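Local coordinates for protein trehalose monomycolate exporter MmpL3 (Mycobacterium tuberculosis, PDB 7NVH) that probably exports trehalose monomycolate, a mycolic acid carrier for the cell envelope, across the inner membrane, as an RND-type transporter, at residues 249-254 with 678-683; 286-291 with 638-643; 92-97 with 154-159. All blocks are in the same frame, centred on the assembly; numbering follows the deposited sequence.

Contact 1 (249-254 with 678-683)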
loop_
_atom_site.group_PDB
_atom_site.type_symbol
_atom_site.label_atom_id
_atom_site.label_comp_id
_atom_site.label_asym_id
_atom_site.label_seq_id
_atom_site.Cartn_x
_atom_site.Cartn_y
_atom_site.Cartn_z
ATOM N N ALA A 249 -0.867 -14.640 -7.762
ATOM C CA ALA A 249 -0.984 -15.120 -9.131
ATOM C C ALA A 249 -0.064 -16.302 -9.388
ATOM O O ALA A 249 -0.309 -17.073 -10.322
ATOM C CB ALA A 249 -0.681 -13.997 -10.119
ATOM N N ILE A 250 0.983 -16.455 -8.586
ATOM C CA ILE A 250 1.834 -17.630 -8.684
ATOM C C ILE A 250 1.376 -18.727 -7.726
ATOM O O ILE A 250 1.533 -19.911 -8.033
ATOM C CB ILE A 250 3.302 -17.238 -8.444
ATOM C CG1 ILE A 250 3.781 -16.319 -9.566
ATOM C CG2 ILE A 250 4.188 -18.465 -8.389
ATOM C CD1 ILE A 250 5.278 -16.127 -9.607
ATOM N N ASP A 251 0.780 -18.368 -6.585
ATOM C CA ASP A 251 0.171 -19.385 -5.731
ATOM C C ASP A 251 -0.945 -20.123 -6.455
ATOM O O ASP A 251 -1.068 -21.347 -6.340
ATOM C CB ASP A 251 -0.383 -18.757 -4.455
ATOM C CG ASP A 251 0.691 -18.211 -3.556
ATOM O OD1 ASP A 251 1.881 -18.498 -3.799
ATOM O OD2 ASP A 251 0.335 -17.509 -2.589
ATOM N N TYR A 252 -1.791 -19.390 -7.179
ATOM C CA TYR A 252 -2.900 -20.019 -7.887
ATOM C C TYR A 252 -2.387 -20.984 -8.944
ATOM O O TYR A 252 -2.901 -22.103 -9.085
ATOM C CB TYR A 252 -3.784 -18.946 -8.521
ATOM C CG TYR A 252 -4.481 -18.047 -7.524
ATOM C CD1 TYR A 252 -4.494 -18.351 -6.172
ATOM C CD2 TYR A 252 -5.115 -16.886 -7.937
ATOM C CE1 TYR A 252 -5.124 -17.533 -5.264
ATOM C CE2 TYR A 252 -5.749 -16.061 -7.035
ATOM C CZ TYR A 252 -5.750 -16.389 -5.700
ATOM O OH TYR A 252 -6.378 -15.570 -4.794
ATOM N N GLY A 253 -1.362 -20.570 -9.690
ATOM C CA GLY A 253 -0.748 -21.469 -10.648
ATOM C C GLY A 253 -0.121 -22.676 -9.983
ATOM O O GLY A 253 -0.222 -23.793 -10.490
ATOM N N LEU A 254 0.529 -22.469 -8.838
ATOM C CA LEU A 254 1.075 -23.584 -8.072
ATOM C C LEU A 254 -0.002 -24.604 -7.749
ATOM O O LEU A 254 0.150 -25.797 -8.032
ATOM C CB LEU A 254 1.711 -23.063 -6.786
ATOM C CG LEU A 254 2.716 -23.958 -6.066
ATOM C CD1 LEU A 254 3.931 -24.220 -6.917
ATOM C CD2 LEU A 254 3.113 -23.320 -4.752
ATOM N N ALA A 678 3.723 -20.279 0.396
ATOM C CA ALA A 678 4.161 -19.354 1.432
ATOM C C ALA A 678 5.585 -18.887 1.179
ATOM O O ALA A 678 5.888 -17.702 1.339
ATOM C CB ALA A 678 4.047 -20.009 2.805
ATOM N N LEU A 679 6.472 -19.800 0.780
ATOM C CA LEU A 679 7.839 -19.402 0.464
ATOM C C LEU A 679 7.877 -18.446 -0.719
ATOM O O LEU A 679 8.656 -17.487 -0.725
ATOM C CB LEU A 679 8.699 -20.631 0.179
ATOM C CG LEU A 679 9.032 -21.518 1.375
ATOM C CD1 LEU A 679 9.759 -22.770 0.922
ATOM C CD2 LEU A 679 9.866 -20.748 2.380
ATOM N N ILE A 680 7.047 -18.693 -1.733
ATOM C CA ILE A 680 7.040 -17.839 -2.917
ATOM C C ILE A 680 6.607 -16.426 -2.550
ATOM O O ILE A 680 7.255 -15.438 -2.926
ATOM C CB ILE A 680 6.134 -18.444 -4.003
ATOM C CG1 ILE A 680 6.892 -19.518 -4.782
ATOM C CG2 ILE A 680 5.619 -17.364 -4.938
ATOM C CD1 ILE A 680 6.052 -20.229 -5.811
ATOM N N VAL A 681 5.514 -16.304 -1.795
ATOM C CA VAL A 681 5.058 -14.969 -1.422
ATOM C C VAL A 681 6.023 -14.319 -0.442
ATOM O O VAL A 681 6.204 -13.098 -0.461
ATOM C CB VAL A 681 3.629 -15.009 -0.859
ATOM C CG1 VAL A 681 3.083 -13.600 -0.734
ATOM C CG2 VAL A 681 2.745 -15.815 -1.764
ATOM N N ALA A 682 6.663 -15.107 0.425
ATOM C CA ALA A 682 7.657 -14.549 1.330
ATOM C C ALA A 682 8.839 -13.980 0.560
ATOM O O ALA A 682 9.339 -12.905 0.892
ATOM C CB ALA A 682 8.125 -15.612 2.322
ATOM N N VAL A 683 9.295 -14.685 -0.476
ATOM C CA VAL A 683 10.379 -14.171 -1.309
ATOM C C VAL A 683 9.946 -12.898 -2.023
ATOM O O VAL A 683 10.691 -11.909 -2.074
ATOM C CB VAL A 683 10.842 -15.247 -2.306
ATOM C CG1 VAL A 683 11.722 -14.632 -3.373
ATOM C CG2 VAL A 683 11.583 -16.353 -1.579
#
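The aspartate-tyrosine site in the transmembrane core of this RND-type transporter includes Asp251, whose carboxylate faces Val681. Asp251 lies on helix 248-265 and Val681 on helix 671-689. The two helices belong to different MMPL family regions of the chain and run nearly antiparallel, at 162°, with their local axes 9.6 Å apart. Asp251 CG stands anti to its own carbonyl carbon (chi1 -67°), which carries the carboxylate across to the other helix. There Val681 CG2 packs against it, with the valine side chain at about a right angle to that of Asp251. The polar partner of Asp251 OD2 comes from a third helix: Tyr641 OH, in a hydrogen bond. In MmpL3 transporters such buried aspartate-tyrosine pairs are thought to take part in proton relay, as is probable here. The rest of the contact is apolar. Ile680 points toward helix 248-265, and its CD1 meets CG2 of Ile250 at 3.6 Å. These two isoleucines also cross at about a right angle. Ile680 CG2 lies 4.1 Å from Asp251 OD1, where the two side chains slide past each other in opposite directions. Helix 176-200 adds Val192 against Ile250 and Leu196 against Leu254. One turn after Ile250, Leu254 CD2 approaches the same Ile680 CD1 at 4.4 Å.

Contact 2 (286-291 with 638-643)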
loop_
_atom_site.group_PDB
_atom_site.type_symbol
_atom_site.label_atom_id
_atom_site.label_comp_id
_atom_site.label_asym_id
_atom_site.label_seq_id
_atom_site.Cartn_x
_atom_site.Cartn_y
_atom_site.Cartn_z
ATOM N N THR A 286 -10.942 -19.593 -7.534
ATOM C CA THR A 286 -11.973 -18.586 -7.739
ATOM C C THR A 286 -12.518 -18.082 -6.411
ATOM O O THR A 286 -12.725 -16.876 -6.231
ATOM C CB THR A 286 -13.100 -19.161 -8.593
ATOM O OG1 THR A 286 -12.572 -19.592 -9.852
ATOM C CG2 THR A 286 -14.173 -18.118 -8.831
ATOM N N PHE A 287 -12.753 -18.991 -5.466
ATOM C CA PHE A 287 -13.268 -18.558 -4.173
ATOM C C PHE A 287 -12.229 -17.755 -3.402
ATOM O O PHE A 287 -12.577 -16.789 -2.716
ATOM C CB PHE A 287 -13.751 -19.759 -3.368
ATOM C CG PHE A 287 -15.195 -20.078 -3.594
ATOM C CD1 PHE A 287 -16.182 -19.318 -2.999
ATOM C CD2 PHE A 287 -15.566 -21.121 -4.418
ATOM C CE1 PHE A 287 -17.513 -19.601 -3.210
ATOM C CE2 PHE A 287 -16.897 -21.409 -4.633
ATOM C CZ PHE A 287 -17.870 -20.648 -4.028
ATOM N N SER A 288 -10.950 -18.111 -3.519
ATOM C CA SER A 288 -9.908 -17.307 -2.885
ATOM C C SER A 288 -9.862 -15.901 -3.473
ATOM O O SER A 288 -9.713 -14.912 -2.742
ATOM C CB SER A 288 -8.553 -17.994 -3.033
ATOM O OG SER A 288 -8.535 -19.239 -2.359
ATOM N N ALA A 289 -9.991 -15.793 -4.795
ATOM C CA ALA A 289 -9.961 -14.482 -5.433
ATOM C C ALA A 289 -11.155 -13.634 -5.016
ATOM O O ALA A 289 -11.006 -12.445 -4.706
ATOM C CB ALA A 289 -9.921 -14.639 -6.948
ATOM N N VAL A 290 -12.354 -14.220 -5.009
ATOM C CA VAL A 290 -13.514 -13.435 -4.598
ATOM C C VAL A 290 -13.438 -13.111 -3.113
ATOM O O VAL A 290 -13.979 -12.093 -2.669
ATOM C CB VAL A 290 -14.832 -14.140 -4.963
ATOM C CG1 VAL A 290 -14.850 -14.495 -6.437
ATOM C CG2 VAL A 290 -15.044 -15.368 -4.108
ATOM N N LEU A 291 -12.749 -13.937 -2.324
ATOM C CA LEU A 291 -12.538 -13.598 -0.921
ATOM C C LEU A 291 -11.625 -12.391 -0.778
ATOM O O LEU A 291 -11.870 -11.519 0.064
ATOM C CB LEU A 291 -11.959 -14.791 -0.174
ATOM C CG LEU A 291 -12.999 -15.693 0.477
ATOM C CD1 LEU A 291 -12.291 -16.785 1.215
ATOM C CD2 LEU A 291 -13.878 -14.897 1.416
ATOM N N SER A 638 -4.749 -14.317 4.473
ATOM C CA SER A 638 -4.911 -15.347 5.491
ATOM C C SER A 638 -6.152 -16.185 5.220
ATOM O O SER A 638 -6.120 -17.415 5.358
ATOM C CB SER A 638 -4.977 -14.710 6.876
ATOM O OG SER A 638 -6.297 -14.308 7.184
ATOM N N THR A 639 -7.255 -15.546 4.814
ATOM C CA THR A 639 -8.434 -16.317 4.438
ATOM C C THR A 639 -8.169 -17.178 3.210
ATOM O O THR A 639 -8.708 -18.283 3.108
ATOM C CB THR A 639 -9.623 -15.392 4.187
ATOM O OG1 THR A 639 -9.207 -14.283 3.384
ATOM C CG2 THR A 639 -10.185 -14.881 5.500
ATOM N N ASP A 640 -7.333 -16.727 2.298
ATOM C CA ASP A 640 -7.013 -17.559 1.128
ATOM C C ASP A 640 -6.319 -18.793 1.641
ATOM O O ASP A 640 -6.747 -19.862 1.321
ATOM C CB ASP A 640 -6.112 -16.838 0.155
ATOM C CG ASP A 640 -6.868 -15.893 -0.744
ATOM O OD1 ASP A 640 -7.986 -15.518 -0.371
ATOM O OD2 ASP A 640 -6.330 -15.551 -1.806
ATOM N N TYR A 641 -5.300 -18.637 2.442
ATOM C CA TYR A 641 -4.559 -19.815 2.879
ATOM C C TYR A 641 -5.450 -20.757 3.680
ATOM O O TYR A 641 -5.326 -21.983 3.566
ATOM C CB TYR A 641 -3.324 -19.403 3.672
ATOM C CG TYR A 641 -2.162 -19.036 2.779
ATOM C CD1 TYR A 641 -2.319 -18.121 1.748
ATOM C CD2 TYR A 641 -0.918 -19.623 2.947
ATOM C CE1 TYR A 641 -1.269 -17.790 0.923
ATOM C CE2 TYR A 641 0.141 -19.297 2.125
ATOM C CZ TYR A 641 -0.042 -18.379 1.114
ATOM O OH TYR A 641 1.006 -18.047 0.288
ATOM N N GLU A 642 -6.373 -20.206 4.472
ATOM C CA GLU A 642 -7.348 -21.054 5.149
ATOM C C GLU A 642 -8.205 -21.815 4.146
ATOM O O GLU A 642 -8.499 -22.996 4.346
ATOM C CB GLU A 642 -8.229 -20.222 6.079
ATOM C CG GLU A 642 -7.476 -19.523 7.192
ATOM C CD GLU A 642 -7.032 -20.477 8.278
ATOM O OE1 GLU A 642 -7.822 -21.373 8.643
ATOM O OE2 GLU A 642 -5.892 -20.332 8.766
ATOM N N VAL A 643 -8.621 -21.154 3.065
ATOM C CA VAL A 643 -9.414 -21.834 2.043
ATOM C C VAL A 643 -8.598 -22.927 1.373
ATOM O O VAL A 643 -9.088 -24.039 1.158
ATOM C CB VAL A 643 -9.955 -20.823 1.017
ATOM C CG1 VAL A 643 -10.607 -21.549 -0.140
ATOM C CG2 VAL A 643 -10.965 -19.931 1.677
#
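Asp640 OD2 is hydrogen-bonded with Tyr252 OH of helix 248-265, and it also lies 3.5 Å from Ser288 CB on the facing helix. The first torsion of Asp640 (chi1 -81°) sets CG anti to the carbonyl carbon and brings the carboxylate up to helix 270-297. Its other oxygen, OD1, lies near the backbone O of Ser288. Both of these are acceptors, so this is proximity and not a bond. Ser288 directs its hydroxyl back into its own helix, where OG bonds with Thr284 O. The same OG packs against Val643 CG1 at 3.8 Å, its polar demand already met within its own helix. One turn on, Leu291 CD1 rests on Val643 CG2 at 3.4 Å and also reaches Thr639 CB at 4.2 Å. Thr639 OG1, like the serine, bonds to the backbone of its own helix, at Gly636 O. Met574 of helix 559-577 packs on Leu291. The local axes are 9.1 Å apart and run nearly antiparallel, at 161°. All five touching residues are buried. A carboxylate set between transmembrane helices of the two MMPL regions, paired with a tyrosine, is characteristic of the probable proton-relay site of the MmpL branch of RND transporters.

Contact 3 (92-97 with 154-159)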
loop_
_atom_site.group_PDB
_atom_site.type_symbol
_atom_site.label_atom_id
_atom_site.label_comp_id
_atom_site.label_asym_id
_atom_site.label_seq_id
_atom_site.Cartn_x
_atom_site.Cartn_y
_atom_site.Cartn_z
ATOM N N ASP A 92 25.752 34.309 -11.968
ATOM C CA ASP A 92 25.832 34.165 -13.417
ATOM C C ASP A 92 25.603 32.733 -13.885
ATOM O O ASP A 92 25.490 32.486 -15.088
ATOM C CB ASP A 92 27.191 34.651 -13.921
ATOM C CG ASP A 92 27.426 36.117 -13.637
ATOM O OD1 ASP A 92 26.450 36.824 -13.318
ATOM O OD2 ASP A 92 28.587 36.563 -13.730
ATOM N N GLU A 93 25.572 31.782 -12.956
ATOM C CA GLU A 93 25.188 30.416 -13.277
ATOM C C GLU A 93 23.740 30.096 -12.939
ATOM O O GLU A 93 23.144 29.242 -13.596
ATOM C CB GLU A 93 26.106 29.426 -12.549
ATOM C CG GLU A 93 26.026 28.005 -13.068
ATOM C CD GLU A 93 27.124 27.121 -12.517
ATOM O OE1 GLU A 93 27.910 27.603 -11.674
ATOM O OE2 GLU A 93 27.204 25.945 -12.930
ATOM N N LEU A 94 23.160 30.753 -11.930
ATOM C CA LEU A 94 21.730 30.592 -11.667
ATOM C C LEU A 94 20.896 31.332 -12.708
ATOM O O LEU A 94 19.835 30.851 -13.127
ATOM C CB LEU A 94 21.401 31.076 -10.259
ATOM C CG LEU A 94 21.529 30.016 -9.169
ATOM C CD1 LEU A 94 21.701 30.664 -7.810
ATOM C CD2 LEU A 94 20.317 29.106 -9.179
ATOM N N ASN A 95 21.330 32.529 -13.084
ATOM C CA ASN A 95 20.993 33.070 -14.389
ATOM C C ASN A 95 21.711 32.243 -15.446
ATOM O O ASN A 95 22.842 31.802 -15.235
ATOM C CB ASN A 95 21.404 34.537 -14.481
ATOM C CG ASN A 95 20.562 35.431 -13.599
ATOM O OD1 ASN A 95 19.336 35.428 -13.685
ATOM N ND2 ASN A 95 21.218 36.202 -12.739
ATOM N N ARG A 96 21.048 32.024 -16.578
ATOM C CA ARG A 96 21.370 31.042 -17.620
ATOM C C ARG A 96 20.952 29.643 -17.196
ATOM O O ARG A 96 21.113 28.708 -17.981
ATOM C CB ARG A 96 22.851 30.996 -18.037
ATOM C CG ARG A 96 23.509 32.335 -18.285
ATOM C CD ARG A 96 25.036 32.265 -18.485
ATOM N NE ARG A 96 25.492 31.458 -19.622
ATOM C CZ ARG A 96 25.596 30.129 -19.650
ATOM N NH1 ARG A 96 25.333 29.399 -18.575
ATOM N NH2 ARG A 96 26.018 29.529 -20.754
ATOM N N PHE A 97 20.449 29.460 -15.982
ATOM C CA PHE A 97 19.659 28.284 -15.651
ATOM C C PHE A 97 18.182 28.616 -15.555
ATOM O O PHE A 97 17.336 27.801 -15.930
ATOM C CB PHE A 97 20.124 27.664 -14.334
ATOM C CG PHE A 97 19.296 26.492 -13.900
ATOM C CD1 PHE A 97 19.512 25.241 -14.442
ATOM C CD2 PHE A 97 18.297 26.641 -12.958
ATOM C CE1 PHE A 97 18.751 24.164 -14.052
ATOM C CE2 PHE A 97 17.533 25.566 -12.566
ATOM C CZ PHE A 97 17.761 24.326 -13.113
ATOM N N GLN A 154 21.761 19.784 -10.762
ATOM C CA GLN A 154 22.823 19.338 -9.869
ATOM C C GLN A 154 24.203 19.768 -10.345
ATOM O O GLN A 154 25.141 19.793 -9.542
ATOM C CB GLN A 154 22.769 17.819 -9.722
ATOM C CG GLN A 154 23.581 17.274 -8.564
ATOM C CD GLN A 154 22.746 17.054 -7.323
ATOM O OE1 GLN A 154 21.702 16.406 -7.371
ATOM N NE2 GLN A 154 23.204 17.592 -6.199
ATOM N N ARG A 155 24.347 20.120 -11.620
ATOM C CA ARG A 155 25.641 20.515 -12.159
ATOM C C ARG A 155 26.041 21.934 -11.783
ATOM O O ARG A 155 27.156 22.347 -12.115
ATOM C CB ARG A 155 25.641 20.374 -13.681
ATOM C CG ARG A 155 25.682 18.938 -14.166
ATOM C CD ARG A 155 25.968 18.866 -15.656
ATOM N NE ARG A 155 24.756 18.648 -16.442
ATOM C CZ ARG A 155 24.119 17.486 -16.528
ATOM N NH1 ARG A 155 24.576 16.425 -15.879
ATOM N NH2 ARG A 155 23.025 17.382 -17.268
ATOM N N LEU A 156 25.166 22.687 -11.121
ATOM C CA LEU A 156 25.517 24.036 -10.697
ATOM C C LEU A 156 26.668 23.995 -9.701
ATOM O O LEU A 156 26.781 23.065 -8.898
ATOM C CB LEU A 156 24.310 24.731 -10.070
ATOM C CG LEU A 156 23.084 24.977 -10.948
ATOM C CD1 LEU A 156 22.024 25.728 -10.166
ATOM C CD2 LEU A 156 23.454 25.732 -12.203
ATOM N N ASP A 157 27.537 25.003 -9.774
ATOM C CA ASP A 157 28.720 25.178 -8.936
ATOM C C ASP A 157 29.792 24.133 -9.214
ATOM O O ASP A 157 30.870 24.196 -8.614
ATOM C CB ASP A 157 28.380 25.166 -7.437
ATOM C CG ASP A 157 29.464 25.794 -6.582
ATOM O OD1 ASP A 157 30.288 26.559 -7.126
ATOM O OD2 ASP A 157 29.490 25.522 -5.364
ATOM N N GLY A 158 29.546 23.189 -10.112
ATOM C CA GLY A 158 30.462 22.102 -10.357
ATOM C C GLY A 158 30.144 20.825 -9.616
ATOM O O GLY A 158 31.072 20.094 -9.256
ATOM N N GLY A 159 28.869 20.534 -9.376
ATOM C CA GLY A 159 28.474 19.378 -8.605
ATOM C C GLY A 159 28.506 19.575 -7.110
ATOM O O GLY A 159 28.118 18.660 -6.373
#
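Glu93 and Leu156 lie alongside each other, their side chains sliding past in opposite directions, in the α/β domain built on the four-stranded antiparallel sheet with strands 70-74 and 162-164. Glu93 is in the last turn of helix 84-94. Leu156 is in the loop that leads into strand 162-164. Each side chain therefore ends near the other's backbone. Glu93 CG stands anti to its backbone N (chi1 -166°) and the chain is extended beyond it, so the carboxylate spans the gap to the loop. There Glu93 OE1 accepts a weak hydrogen bond from the backbone N of Asp157 (3.2 Å, N-H...O angle 153°). In return, Leu156 CD2 comes back against Glu93 CG at 3.5 Å. Leu156 meets Leu94 differently: the two leucines cross at about a right angle, with CD1 of Leu156 3.9 Å from CD2 of Leu94. Phe97 closes the apolar patch with its CB, 4.4 Å from Leu156 CD2. Leu94 also packs on Phe73 of strand 70-74, which ties the patch to the sheet.

Both backbones turn at the contact. The helix end runs into a type II turn over 94-97, with positive phi at Arg96 and a bond from Phe97 N to Leu94 O. The loop makes a type II turn over 155-158, with positive phi at Asp157 and Gly158 N bonded to Arg155 O. This turn presents Asp157 N to Glu93, while the CB of Asp157 points away. Its carboxylate forms a salt bridge with Lys89, one helical turn before Glu93. That lysine probably eases the nearness of two like charges, since Asp157 OD1 lies 5.2 Å from Glu93 OE1.

In the fold
Contacts 1 and 2 form one buried site in the membrane. Their centres are 13 Å apart, and two probable hydrogen bonds join them crosswise: Tyr252 OH to Asp640 OD2 and Asp251 OD2 to Tyr641 OH, each 3.0 Å. Tyr641 OH also packs against Val681 CG2 of contact 1. Helices 248-265 and 270-297, one from each contact, follow each other in the chain. Contact 3 stands apart in the α/β domain outside this helical core. Its centre is about 50 Å from that of contact 1 and about 57 Å from that of contact 2. A separate pocket, lined by 27 residues between 40 and 548, holds the detergent lauryl maltose neopentyl glycol.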